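Local coordinates for linoleate 11-lipoxygenase (Gaeumannomyces graminis, PDB 5FX8), which uses a catalytic manganese centre to oxygenate linoleic and alpha-linolenic acids to 11S- and 13R-hydroperoxy fatty acids, at residues G78-Y83 with A327-G332; H217-K222 with I355-S360; Y223-G228 with F347-S352; R229-C234 with F278-L283. One frame throughout, in Å; residues are numbered along the deposited sequence.

Contact 1: G78-Y83 with A327-G332; sequences GQTTFY and AIRPVG
T80 is the first residue of the irregular 78-83 segment to approach R329, whose long side chain reaches across from helix 328-336. T80 OG1 keeps 4.2 Å from R329 NH1; its hydrogen-bond partner is T295 OG1. The next residue, T81, holds the arginine through its backbone: R329 NH1 donates to T81 O at 2.8 Å. The bond is nearly straight at the hydrogen (167°) and lies close to the guanidinium plane, although the donor is tilted from the plane of the carbonyl. T81 CG2 comes within 3.4 Å of R329 NH2, the two side chains crossing at about a right angle. F82, whose CB points away from the helix, offers its carbonyl, and R329 NH2 forms a weak, bent bond to F82 O of 3.2 Å.

Y83 completes the site from one face of the guanidinium. With CG anti to the backbone N (chi1 -175°), its ring runs alongside the arginine in the opposite sense, Y83 CB sits above the guanidinium centre, and R329 NE meets the ring edge 3.6 Å from Y83 CD1. The planes stand 78° apart, so the groups are not stacked. Y83 OH rests 3.3 Å from P330 CG and is hydrogen-bonded to Y326 O.

R329 also pairs with E298 and T76 O, consistent with a charged guanidinium, its side chain about 6 Å from that of the manganese ligand H294. The connection between strands 71-73 and 83-85 is thereby joined to helix 328-336, with helix 268-305 beside T80 and T81 and helix 86-124 against P330.

Contact 2: H217-K222 with I355-S360; sequences HSYQKK and IDFPGS
Y219 and K222 lie one turn apart on the 3-10 segment 218-222 and both direct their CB atoms at helix 351-363, which presents D356, F357 and S360 and is kinked at P358, where the proline N has no bond to the preceding turn. The contact thus sets a short 3-10 turn against an alpha-helix of the catalytic lipoxygenase fold.

Its polar part is a small cluster. K222 runs fully extended beyond CG and meets D356 from the opposite direction, forming a salt bridge with one carboxylate oxygen: K222 NZ lies 3.1 Å from D356 OD2, a weak hydrogen bond by its geometry. The same ammonium donates to Y219 OH at 2.7 Å, so the lysine links a neighbour on its own turn to the helix opposite. D356 OD2 also takes a hydrogen bond with Y223 OH, so the carboxylate oxygen that pairs with K222 is shared with Y223, at the start of the loop that follows.

Beside this cluster the rings meet obliquely. Y219 CG is anti to the backbone N (chi1 -168°), which carries its ring out to S360 CB, met obliquely, and to the edge of F357, where Y219 CD2 is 4.1 Å from F357 CE1. The inner end of the contact is therefore apolar, the outer end charged. Between them S360 OG lies 3.2 Å from Y219 OH. On its own helix, S360 OG is 3.0 Å from D356 O.

Contact 3: Y223-G228 with F347-S352; sequences YTPQPG and FGLPAS
L349 sends its two methyl branches to different residues of the 223-228 segment. CD1 meets Y223 at the root of the ring, 3.7 Å from Y223 CB, the side chains crossing at about a right angle; CD2 goes to P225, 4.2 Å from P225 CG. The L349 side chain starts away from the opposing segment, and CG beside the backbone N (chi1 -61°) swings the branches back to it.

P350, the N-cap residue of helix 351-363, fits beside them with its CD 3.2 Å from T224 O and its CB against Q226 CG. Q226 then reaches past the proline along an extended chain, and its amide arrives at the turn that ends helix 342-346. Here Q226 NE2 makes a weak bond to F347 O at 2.9 Å; its stronger partner is the carbonyl of D344. The backbone adds a straighter link, Q226 N to G348 O at 3.1 Å (165°).

Two successive carbonyls, on the buried residues F347 and G348, are thus met by the main-chain and side-chain N-H groups of a single glutamine. P225 and P350 have no N-H to donate and meet the other segment by packing, while Q226 donates both direct hydrogen bonds between the segments.

Contact 4: R229-C234 with F278-L283; sequences RYAAAC and FNNNDL
N281 and the backbone of A232 to C234 form a buried side-chain-to-main-chain contact, in which the extended run leading into strand 235-241 is held against helix 268-305. Both ends of the asparagine amide are used. N281 OD1 accepts from C234 N at 3.0 Å (160°), the donor standing well above the plane of the amide carbonyl, while N281 ND2 donates to A232 O at 3.1 Å through a more bent bond (136°), again from above the carbonyl plane. ND2 has a further partner in Q220 OE1, so three bonds fix the rotation of the amide. With N281 CG beside its backbone N (chi1 -64°), the amide lies across the peptide chain and spans A233.

On one flank C234 packs on the helix, with C234 CB 3.9 Å from F278 CD2 in an oblique approach. On the other, N280 OD1 lies 3.9 Å from A231 CB and accepts from a water, 3.0 Å away, that also donates to Y230 O; N280 ND2 bonds to P497 O. The contact is away from the metal, yet its helix later carries the manganese ligands H290 and H294, the long ligand-bearing core helix characteristic of the lipoxygenase fold.

Overall arrangement
From the N terminus, the 78-83 connection waits until 327-332 to close contact 1. The next three segments, 217-222, 223-228 and 229-234, follow one another without a break between strands 212-216 and 235-241. Contact 4 closes first, on helix 268-305, and is nested inside the loops of all the others; contact 3, ending at 347-352, is nested in contact 2, which ends at 355-360. Contact 1 crosses contacts 2 and 3. The long inter-strand loop is thus fastened to both helix 268-305 and helix 351-363. Contacts 2, 3 and 4 touch one another, while contact 1 meets contact 2 by packing of G78 on I355.

Contact 1: G78-Y83 with A327-G332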
loop_
_atom_site.group_PDB
_atom_site.type_symbol
_atom_site.label_atom_id
_atom_site.label_comp_id
_atom_site.label_asym_id
_atom_site.label_seq_id
_atom_site.Cartn_x
_atom_site.Cartn_y
_atom_site.Cartn_z
ATOM N N GLY A 78 -2.732 -0.887 19.385
ATOM C CA GLY A 78 -3.823 -0.083 19.896
ATOM C C GLY A 78 -4.922 -0.944 20.487
ATOM O O GLY A 78 -4.884 -2.176 20.490
ATOM N N GLN A 79 -5.925 -0.282 20.997
ATOM C CA GLN A 79 -6.973 -0.989 21.688
ATOM C C GLN A 79 -8.254 -0.890 20.862
ATOM O O GLN A 79 -9.085 -0.011 21.076
ATOM C CB GLN A 79 -7.136 -0.442 23.086
ATOM C CG GLN A 79 -8.063 -1.284 23.929
ATOM C CD GLN A 79 -7.605 -2.730 24.061
ATOM O OE1 GLN A 79 -6.418 -3.008 24.285
ATOM N NE2 GLN A 79 -8.547 -3.659 23.929
ATOM N N THR A 80 -8.419 -1.820 19.928
ATOM C CA THR A 80 -9.654 -1.894 19.158
ATOM C C THR A 80 -10.240 -3.297 19.199
ATOM O O THR A 80 -11.163 -3.586 19.956
ATOM C CB THR A 80 -9.447 -1.502 17.679
ATOM O OG1 THR A 80 -8.698 -2.518 16.983
ATOM C CG2 THR A 80 -8.771 -0.128 17.528
ATOM N N THR A 81 -9.683 -4.171 18.390
ATOM C CA THR A 81 -10.284 -5.423 17.984
ATOM C C THR A 81 -9.402 -6.577 18.441
ATOM O O THR A 81 -8.186 -6.432 18.529
ATOM C CB THR A 81 -10.452 -5.389 16.451
ATOM O OG1 THR A 81 -11.625 -4.669 16.099
ATOM C CG2 THR A 81 -10.514 -6.700 15.887
ATOM N N PHE A 82 -10.009 -7.719 18.739
ATOM C CA PHE A 82 -9.242 -8.901 19.093
ATOM C C PHE A 82 -8.318 -9.292 17.943
ATOM O O PHE A 82 -8.680 -9.192 16.775
ATOM C CB PHE A 82 -10.187 -10.070 19.419
ATOM C CG PHE A 82 -11.074 -9.858 20.631
ATOM C CD1 PHE A 82 -10.574 -9.327 21.810
ATOM C CD2 PHE A 82 -12.419 -10.226 20.601
ATOM C CE1 PHE A 82 -11.396 -9.164 22.915
ATOM C CE2 PHE A 82 -13.244 -10.046 21.713
ATOM C CZ PHE A 82 -12.732 -9.518 22.854
ATOM N N TYR A 83 -7.133 -9.735 18.275
ATOM C CA TYR A 83 -6.176 -10.292 17.334
ATOM C C TYR A 83 -6.050 -11.784 17.592
ATOM O O TYR A 83 -6.110 -12.212 18.742
ATOM C CB TYR A 83 -4.809 -9.617 17.471
ATOM C CG TYR A 83 -3.804 -10.052 16.441
ATOM C CD1 TYR A 83 -3.753 -9.447 15.195
ATOM C CD2 TYR A 83 -2.913 -11.064 16.705
ATOM C CE1 TYR A 83 -2.845 -9.842 14.273
ATOM C CE2 TYR A 83 -2.021 -11.453 15.790
ATOM C CZ TYR A 83 -1.984 -10.849 14.580
ATOM O OH TYR A 83 -1.060 -11.265 13.664
ATOM N N ALA A 327 -0.330 -9.805 9.172
ATOM C CA ALA A 327 0.999 -9.280 9.337
ATOM C C ALA A 327 1.014 -7.836 9.809
ATOM O O ALA A 327 1.981 -7.433 10.449
ATOM C CB ALA A 327 1.762 -9.404 8.023
ATOM N N ILE A 328 -0.040 -7.062 9.566
ATOM C CA ILE A 328 0.074 -5.615 9.722
ATOM C C ILE A 328 0.219 -5.227 11.191
ATOM O O ILE A 328 1.015 -4.347 11.524
ATOM C CB ILE A 328 -1.107 -4.889 9.045
ATOM C CG1 ILE A 328 -1.204 -5.280 7.571
ATOM C CG2 ILE A 328 -0.930 -3.381 9.119
ATOM C CD1 ILE A 328 0.025 -5.015 6.782
ATOM N N ARG A 329 -0.522 -5.863 12.093
ATOM C CA ARG A 329 -0.343 -5.527 13.505
ATOM C C ARG A 329 1.027 -5.956 14.053
ATOM O O ARG A 329 1.699 -5.131 14.693
ATOM C CB ARG A 329 -1.517 -6.078 14.318
ATOM C CG ARG A 329 -2.811 -5.352 14.010
ATOM C CD ARG A 329 -3.814 -5.384 15.160
ATOM N NE ARG A 329 -5.066 -6.070 14.820
ATOM C CZ ARG A 329 -6.098 -6.215 15.640
ATOM N NH1 ARG A 329 -6.056 -5.723 16.858
ATOM N NH2 ARG A 329 -7.170 -6.852 15.234
ATOM N N PRO A 330 1.510 -7.183 13.838
ATOM C CA PRO A 330 2.851 -7.525 14.334
ATOM C C PRO A 330 3.978 -6.692 13.747
ATOM O O PRO A 330 4.910 -6.292 14.468
ATOM C CB PRO A 330 2.992 -8.989 13.925
ATOM C CG PRO A 330 1.677 -9.455 13.760
ATOM C CD PRO A 330 0.841 -8.361 13.281
ATOM N N VAL A 331 3.947 -6.471 12.434
ATOM C CA VAL A 331 5.014 -5.735 11.775
ATOM C C VAL A 331 4.979 -4.283 12.215
ATOM O O VAL A 331 6.012 -3.692 12.560
ATOM C CB VAL A 331 4.899 -5.880 10.245
ATOM C CG1 VAL A 331 5.825 -4.924 9.520
ATOM C CG2 VAL A 331 5.195 -7.301 9.829
ATOM N N GLY A 332 3.781 -3.707 12.256
ATOM C CA GLY A 332 3.644 -2.337 12.704
ATOM C C GLY A 332 4.096 -2.146 14.136
ATOM O O GLY A 332 4.761 -1.167 14.460
#

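Contact 2: H217-K222 with I355-S360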
loop_
_atom_site.group_PDB
_atom_site.type_symbol
_atom_site.label_atom_id
_atom_site.label_comp_id
_atom_site.label_asym_id
_atom_site.label_seq_id
_atom_site.Cartn_x
_atom_site.Cartn_y
_atom_site.Cartn_z
ATOM N N HIS A 217 -9.951 18.452 13.888
ATOM C CA HIS A 217 -8.827 17.720 14.460
ATOM C C HIS A 217 -8.458 18.199 15.855
ATOM O O HIS A 217 -7.323 18.012 16.278
ATOM C CB HIS A 217 -7.601 17.812 13.560
ATOM C CG HIS A 217 -7.775 17.125 12.256
ATOM N ND1 HIS A 217 -8.453 15.940 12.137
ATOM C CD2 HIS A 217 -7.409 17.477 11.006
ATOM C CE1 HIS A 217 -8.479 15.577 10.871
ATOM N NE2 HIS A 217 -7.856 16.495 10.162
ATOM N N SER A 218 -9.388 18.807 16.581
ATOM C CA SER A 218 -9.049 19.413 17.853
ATOM C C SER A 218 -8.756 18.380 18.929
ATOM O O SER A 218 -8.129 18.717 19.927
ATOM C CB SER A 218 -10.179 20.317 18.292
ATOM O OG SER A 218 -11.335 19.531 18.471
ATOM N N TYR A 219 -9.200 17.139 18.756
ATOM C CA TYR A 219 -8.872 16.081 19.702
ATOM C C TYR A 219 -7.365 15.877 19.848
ATOM O O TYR A 219 -6.922 15.347 20.868
ATOM C CB TYR A 219 -9.547 14.771 19.264
ATOM C CG TYR A 219 -9.518 13.674 20.297
ATOM C CD1 TYR A 219 -10.495 13.596 21.276
ATOM C CD2 TYR A 219 -8.511 12.708 20.298
ATOM C CE1 TYR A 219 -10.478 12.606 22.234
ATOM C CE2 TYR A 219 -8.474 11.706 21.261
ATOM C CZ TYR A 219 -9.465 11.661 22.234
ATOM O OH TYR A 219 -9.454 10.669 23.208
ATOM N N GLN A 220 -6.567 16.265 18.858
ATOM C CA GLN A 220 -5.127 16.103 18.981
ATOM C C GLN A 220 -4.504 17.105 19.954
ATOM O O GLN A 220 -3.302 17.080 20.185
ATOM C CB GLN A 220 -4.463 16.210 17.608
ATOM C CG GLN A 220 -4.942 15.183 16.625
ATOM C CD GLN A 220 -4.400 15.373 15.222
ATOM O OE1 GLN A 220 -3.277 15.838 15.011
ATOM N NE2 GLN A 220 -5.220 15.030 14.246
ATOM N N LYS A 221 -5.307 17.994 20.513
ATOM C CA LYS A 221 -4.863 18.850 21.594
ATOM C C LYS A 221 -4.394 18.025 22.791
ATOM O O LYS A 221 -3.483 18.439 23.516
ATOM C CB LYS A 221 -6.024 19.769 21.930
ATOM C CG LYS A 221 -5.843 20.749 22.981
ATOM C CD LYS A 221 -7.163 21.444 23.222
ATOM C CE LYS A 221 -8.265 20.416 23.381
ATOM N NZ LYS A 221 -9.537 21.011 23.850
ATOM N N LYS A 222 -4.974 16.833 22.971
ATOM C CA LYS A 222 -4.687 15.873 24.034
ATOM C C LYS A 222 -3.267 15.297 23.999
ATOM O O LYS A 222 -2.817 14.744 25.005
ATOM C CB LYS A 222 -5.738 14.761 23.944
ATOM C CG LYS A 222 -5.338 13.400 24.393
ATOM C CD LYS A 222 -6.433 12.407 24.124
ATOM C CE LYS A 222 -6.117 11.071 24.766
ATOM N NZ LYS A 222 -7.268 10.138 24.686
ATOM N N ILE A 355 -0.790 5.536 18.625
ATOM C CA ILE A 355 -1.462 4.290 18.984
ATOM C C ILE A 355 -2.691 4.575 19.837
ATOM O O ILE A 355 -3.669 3.834 19.781
ATOM C CB ILE A 355 -0.471 3.327 19.679
ATOM C CG1 ILE A 355 0.421 2.645 18.657
ATOM C CG2 ILE A 355 -1.172 2.209 20.409
ATOM C CD1 ILE A 355 -0.341 1.732 17.787
ATOM N N ASP A 356 -2.673 5.649 20.628
ATOM C CA ASP A 356 -3.846 5.953 21.446
ATOM C C ASP A 356 -5.038 6.391 20.597
ATOM O O ASP A 356 -6.190 6.147 20.975
ATOM C CB ASP A 356 -3.477 7.006 22.495
ATOM C CG ASP A 356 -4.688 7.606 23.223
ATOM O OD1 ASP A 356 -5.198 6.964 24.171
ATOM O OD2 ASP A 356 -5.099 8.748 22.891
ATOM N N PHE A 357 -4.799 6.993 19.433
ATOM C CA PHE A 357 -5.924 7.567 18.699
ATOM C C PHE A 357 -6.981 6.554 18.219
ATOM O O PHE A 357 -8.174 6.787 18.475
ATOM C CB PHE A 357 -5.377 8.410 17.553
ATOM C CG PHE A 357 -6.429 9.119 16.807
ATOM C CD1 PHE A 357 -6.999 10.266 17.323
ATOM C CD2 PHE A 357 -6.870 8.638 15.599
ATOM C CE1 PHE A 357 -7.969 10.924 16.647
ATOM C CE2 PHE A 357 -7.846 9.292 14.917
ATOM C CZ PHE A 357 -8.399 10.435 15.439
ATOM N N PRO A 358 -6.651 5.460 17.517
ATOM C CA PRO A 358 -7.729 4.539 17.092
ATOM C C PRO A 358 -8.462 3.849 18.233
ATOM O O PRO A 358 -9.636 3.485 18.079
ATOM C CB PRO A 358 -6.993 3.524 16.215
ATOM C CG PRO A 358 -5.567 3.635 16.652
ATOM C CD PRO A 358 -5.362 5.064 16.930
ATOM N N GLY A 359 -7.793 3.624 19.363
ATOM C CA GLY A 359 -8.489 3.148 20.537
ATOM C C GLY A 359 -9.444 4.168 21.118
ATOM O O GLY A 359 -10.510 3.801 21.598
ATOM N N SER A 360 -9.076 5.447 21.112
ATOM C CA SER A 360 -10.019 6.485 21.533
ATOM C C SER A 360 -11.223 6.555 20.616
ATOM O O SER A 360 -12.350 6.739 21.082
ATOM C CB SER A 360 -9.362 7.854 21.539
ATOM O OG SER A 360 -8.251 7.877 22.375
#

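Contact 3: Y223-G228 with F347-S352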
loop_
_atom_site.group_PDB
_atom_site.type_symbol
_atom_site.label_atom_id
_atom_site.label_comp_id
_atom_site.label_asym_id
_atom_site.label_seq_id
_atom_site.Cartn_x
_atom_site.Cartn_y
_atom_site.Cartn_z
ATOM N N TYR A 223 -2.532 15.457 22.910
ATOM C CA TYR A 223 -1.213 14.874 22.734
ATOM C C TYR A 223 -0.126 15.945 22.788
ATOM O O TYR A 223 -0.349 17.107 22.438
ATOM C CB TYR A 223 -1.135 14.124 21.400
ATOM C CG TYR A 223 -2.213 13.076 21.239
ATOM C CD1 TYR A 223 -2.409 12.110 22.212
ATOM C CD2 TYR A 223 -3.061 13.086 20.151
ATOM C CE1 TYR A 223 -3.380 11.194 22.088
ATOM C CE2 TYR A 223 -4.052 12.152 20.019
ATOM C CZ TYR A 223 -4.204 11.202 20.986
ATOM O OH TYR A 223 -5.195 10.249 20.897
ATOM N N THR A 224 1.066 15.527 23.212
ATOM C CA THR A 224 2.234 16.366 23.330
ATOM C C THR A 224 3.259 15.976 22.287
ATOM O O THR A 224 3.661 14.811 22.235
ATOM C CB THR A 224 2.854 16.222 24.714
ATOM O OG1 THR A 224 1.839 16.395 25.708
ATOM C CG2 THR A 224 3.971 17.223 24.912
ATOM N N PRO A 225 3.744 16.909 21.483
ATOM C CA PRO A 225 4.726 16.559 20.464
ATOM C C PRO A 225 6.037 16.082 21.065
ATOM O O PRO A 225 6.383 16.383 22.207
ATOM C CB PRO A 225 4.920 17.870 19.709
ATOM C CG PRO A 225 3.730 18.628 19.984
ATOM C CD PRO A 225 3.353 18.315 21.376
ATOM N N GLN A 226 6.768 15.320 20.263
ATOM C CA GLN A 226 8.123 14.961 20.615
ATOM C C GLN A 226 8.984 16.215 20.696
ATOM O O GLN A 226 8.766 17.169 19.949
ATOM C CB GLN A 226 8.718 14.027 19.575
ATOM C CG GLN A 226 7.979 12.738 19.329
ATOM C CD GLN A 226 8.754 11.905 18.372
ATOM O OE1 GLN A 226 9.747 11.296 18.751
ATOM N NE2 GLN A 226 8.349 11.902 17.116
ATOM N N PRO A 227 9.990 16.223 21.563
ATOM C CA PRO A 227 10.885 17.387 21.649
ATOM C C PRO A 227 11.509 17.729 20.306
ATOM O O PRO A 227 11.878 16.852 19.528
ATOM C CB PRO A 227 11.945 16.944 22.667
ATOM C CG PRO A 227 11.820 15.447 22.739
ATOM C CD PRO A 227 10.378 15.146 22.486
ATOM N N GLY A 228 11.641 19.024 20.042
ATOM C CA GLY A 228 12.066 19.483 18.741
ATOM C C GLY A 228 10.991 19.433 17.670
ATOM O O GLY A 228 11.245 19.877 16.548
ATOM N N PHE A 347 7.281 11.525 12.352
ATOM C CA PHE A 347 6.097 12.309 12.633
ATOM C C PHE A 347 6.282 13.150 13.888
ATOM O O PHE A 347 7.166 12.903 14.717
ATOM C CB PHE A 347 4.884 11.404 12.787
ATOM C CG PHE A 347 4.406 10.798 11.499
ATOM C CD1 PHE A 347 5.104 9.774 10.889
ATOM C CD2 PHE A 347 3.232 11.230 10.921
ATOM C CE1 PHE A 347 4.645 9.224 9.726
ATOM C CE2 PHE A 347 2.762 10.672 9.767
ATOM C CZ PHE A 347 3.463 9.672 9.165
ATOM N N GLY A 348 5.420 14.167 13.999
ATOM C CA GLY A 348 5.386 15.139 15.059
ATOM C C GLY A 348 4.979 14.588 16.403
ATOM O O GLY A 348 5.689 14.790 17.382
ATOM N N LEU A 349 3.868 13.890 16.464
ATOM C CA LEU A 349 3.389 13.265 17.683
ATOM C C LEU A 349 4.054 11.908 17.908
ATOM O O LEU A 349 4.306 11.165 16.954
ATOM C CB LEU A 349 1.881 13.085 17.624
ATOM C CG LEU A 349 1.067 14.363 17.488
ATOM C CD1 LEU A 349 -0.353 14.079 17.826
ATOM C CD2 LEU A 349 1.581 15.450 18.388
ATOM N N PRO A 350 4.329 11.552 19.161
ATOM C CA PRO A 350 5.011 10.282 19.440
ATOM C C PRO A 350 4.124 9.093 19.122
ATOM O O PRO A 350 2.898 9.205 19.040
ATOM C CB PRO A 350 5.298 10.353 20.945
ATOM C CG PRO A 350 4.198 11.171 21.481
ATOM C CD PRO A 350 3.911 12.222 20.404
ATOM N N ALA A 351 4.775 7.930 18.981
ATOM C CA ALA A 351 4.068 6.691 18.678
ATOM C C ALA A 351 3.018 6.363 19.723
ATOM O O ALA A 351 2.007 5.728 19.397
ATOM C CB ALA A 351 5.042 5.527 18.556
ATOM N N SER A 352 3.221 6.787 20.972
ATOM C CA SER A 352 2.241 6.495 22.008
ATOM C C SER A 352 0.925 7.214 21.748
ATOM O O SER A 352 -0.153 6.693 22.073
ATOM C CB SER A 352 2.800 6.906 23.363
ATOM O OG SER A 352 3.153 8.271 23.311
#

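Contact 4: R229-C234 with F278-L283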
loop_
_atom_site.group_PDB
_atom_site.type_symbol
_atom_site.label_atom_id
_atom_site.label_comp_id
_atom_site.label_asym_id
_atom_site.label_seq_id
_atom_site.Cartn_x
_atom_site.Cartn_y
_atom_site.Cartn_z
ATOM N N ARG A 229 9.806 18.897 17.995
ATOM C CA ARG A 229 8.638 18.807 17.143
ATOM C C ARG A 229 7.492 19.609 17.724
ATOM O O ARG A 229 7.375 19.790 18.936
ATOM C CB ARG A 229 8.152 17.377 16.983
ATOM C CG ARG A 229 9.234 16.441 16.577
ATOM C CD ARG A 229 9.888 16.790 15.259
ATOM N NE ARG A 229 10.896 15.827 14.890
ATOM C CZ ARG A 229 12.206 16.002 15.116
ATOM N NH1 ARG A 229 12.708 17.060 15.736
ATOM N NH2 ARG A 229 13.055 15.080 14.739
ATOM N N TYR A 230 6.623 20.050 16.833
ATOM C CA TYR A 230 5.504 20.867 17.230
ATOM C C TYR A 230 4.293 20.456 16.411
ATOM O O TYR A 230 4.418 19.777 15.394
ATOM C CB TYR A 230 5.845 22.336 17.044
ATOM C CG TYR A 230 7.161 22.707 17.644
ATOM C CD1 TYR A 230 8.340 22.560 16.931
ATOM C CD2 TYR A 230 7.226 23.214 18.930
ATOM C CE1 TYR A 230 9.538 22.896 17.484
ATOM C CE2 TYR A 230 8.416 23.573 19.491
ATOM C CZ TYR A 230 9.569 23.415 18.774
ATOM O OH TYR A 230 10.765 23.773 19.349
ATOM N N ALA A 231 3.114 20.873 16.863
ATOM C CA ALA A 231 1.876 20.480 16.207
ATOM C C ALA A 231 0.726 21.291 16.777
ATOM O O ALA A 231 0.774 21.703 17.934
ATOM C CB ALA A 231 1.597 18.987 16.391
ATOM N N ALA A 232 -0.323 21.482 15.973
ATOM C CA ALA A 232 -1.513 22.198 16.407
ATOM C C ALA A 232 -2.635 21.197 16.659
ATOM O O ALA A 232 -2.385 20.005 16.824
ATOM C CB ALA A 232 -1.892 23.265 15.375
ATOM N N ALA A 233 -3.871 21.683 16.715
ATOM C CA ALA A 233 -5.040 20.817 16.782
ATOM C C ALA A 233 -6.142 21.501 15.961
ATOM O O ALA A 233 -7.154 21.988 16.457
ATOM C CB ALA A 233 -5.456 20.545 18.224
ATOM N N CYS A 234 -5.938 21.552 14.652
ATOM C CA CYS A 234 -6.700 22.474 13.825
ATOM C C CYS A 234 -8.148 22.046 13.658
ATOM O O CYS A 234 -8.472 20.861 13.567
ATOM C CB CYS A 234 -6.059 22.610 12.457
ATOM S SG CYS A 234 -4.547 23.535 12.525
ATOM N N PHE A 278 -2.836 22.443 9.360
ATOM C CA PHE A 278 -3.983 21.572 9.160
ATOM C C PHE A 278 -3.586 20.310 8.419
ATOM O O PHE A 278 -4.078 19.233 8.732
ATOM C CB PHE A 278 -5.087 22.310 8.414
ATOM C CG PHE A 278 -6.305 21.470 8.126
ATOM C CD1 PHE A 278 -6.363 20.649 7.014
ATOM C CD2 PHE A 278 -7.418 21.550 8.941
ATOM C CE1 PHE A 278 -7.466 19.918 6.744
ATOM C CE2 PHE A 278 -8.537 20.812 8.668
ATOM C CZ PHE A 278 -8.548 19.985 7.556
ATOM N N ASN A 279 -2.711 20.410 7.429
ATOM C CA ASN A 279 -2.366 19.200 6.699
ATOM C C ASN A 279 -1.583 18.222 7.570
ATOM O O ASN A 279 -1.658 17.004 7.369
ATOM C CB ASN A 279 -1.592 19.565 5.453
ATOM C CG ASN A 279 -2.478 20.157 4.388
ATOM O OD1 ASN A 279 -3.670 19.921 4.361
ATOM N ND2 ASN A 279 -1.895 20.932 3.506
ATOM N N ASN A 280 -0.834 18.749 8.532
ATOM C CA ASN A 280 -0.145 17.938 9.514
ATOM C C ASN A 280 -1.133 17.188 10.394
ATOM O O ASN A 280 -0.979 15.983 10.658
ATOM C CB ASN A 280 0.735 18.870 10.334
ATOM C CG ASN A 280 1.527 18.164 11.368
ATOM O OD1 ASN A 280 1.226 18.225 12.546
ATOM N ND2 ASN A 280 2.557 17.493 10.935
ATOM N N ASN A 281 -2.162 17.892 10.863
ATOM C CA ASN A 281 -3.162 17.218 11.675
ATOM C C ASN A 281 -3.959 16.199 10.863
ATOM O O ASN A 281 -4.283 15.116 11.358
ATOM C CB ASN A 281 -4.079 18.247 12.315
ATOM C CG ASN A 281 -3.355 19.144 13.271
ATOM O OD1 ASN A 281 -3.549 20.355 13.277
ATOM N ND2 ASN A 281 -2.505 18.555 14.093
ATOM N N ASP A 282 -4.262 16.521 9.610
ATOM C CA ASP A 282 -5.004 15.619 8.746
ATOM C C ASP A 282 -4.190 14.381 8.401
ATOM O O ASP A 282 -4.741 13.279 8.323
ATOM C CB ASP A 282 -5.434 16.362 7.486
ATOM C CG ASP A 282 -6.542 15.661 6.760
ATOM O OD1 ASP A 282 -7.654 15.602 7.315
ATOM O OD2 ASP A 282 -6.294 15.154 5.643
ATOM N N LEU A 283 -2.877 14.529 8.220
ATOM C CA LEU A 283 -2.034 13.362 7.979
ATOM C C LEU A 283 -2.008 12.445 9.197
ATOM O O LEU A 283 -2.137 11.217 9.073
ATOM C CB LEU A 283 -0.621 13.803 7.600
ATOM C CG LEU A 283 0.302 12.692 7.073
ATOM C CD1 LEU A 283 -0.319 11.805 5.968
ATOM C CD2 LEU A 283 1.588 13.303 6.577
HETATM O O HOH W 1 3.845 17.664 13.910
#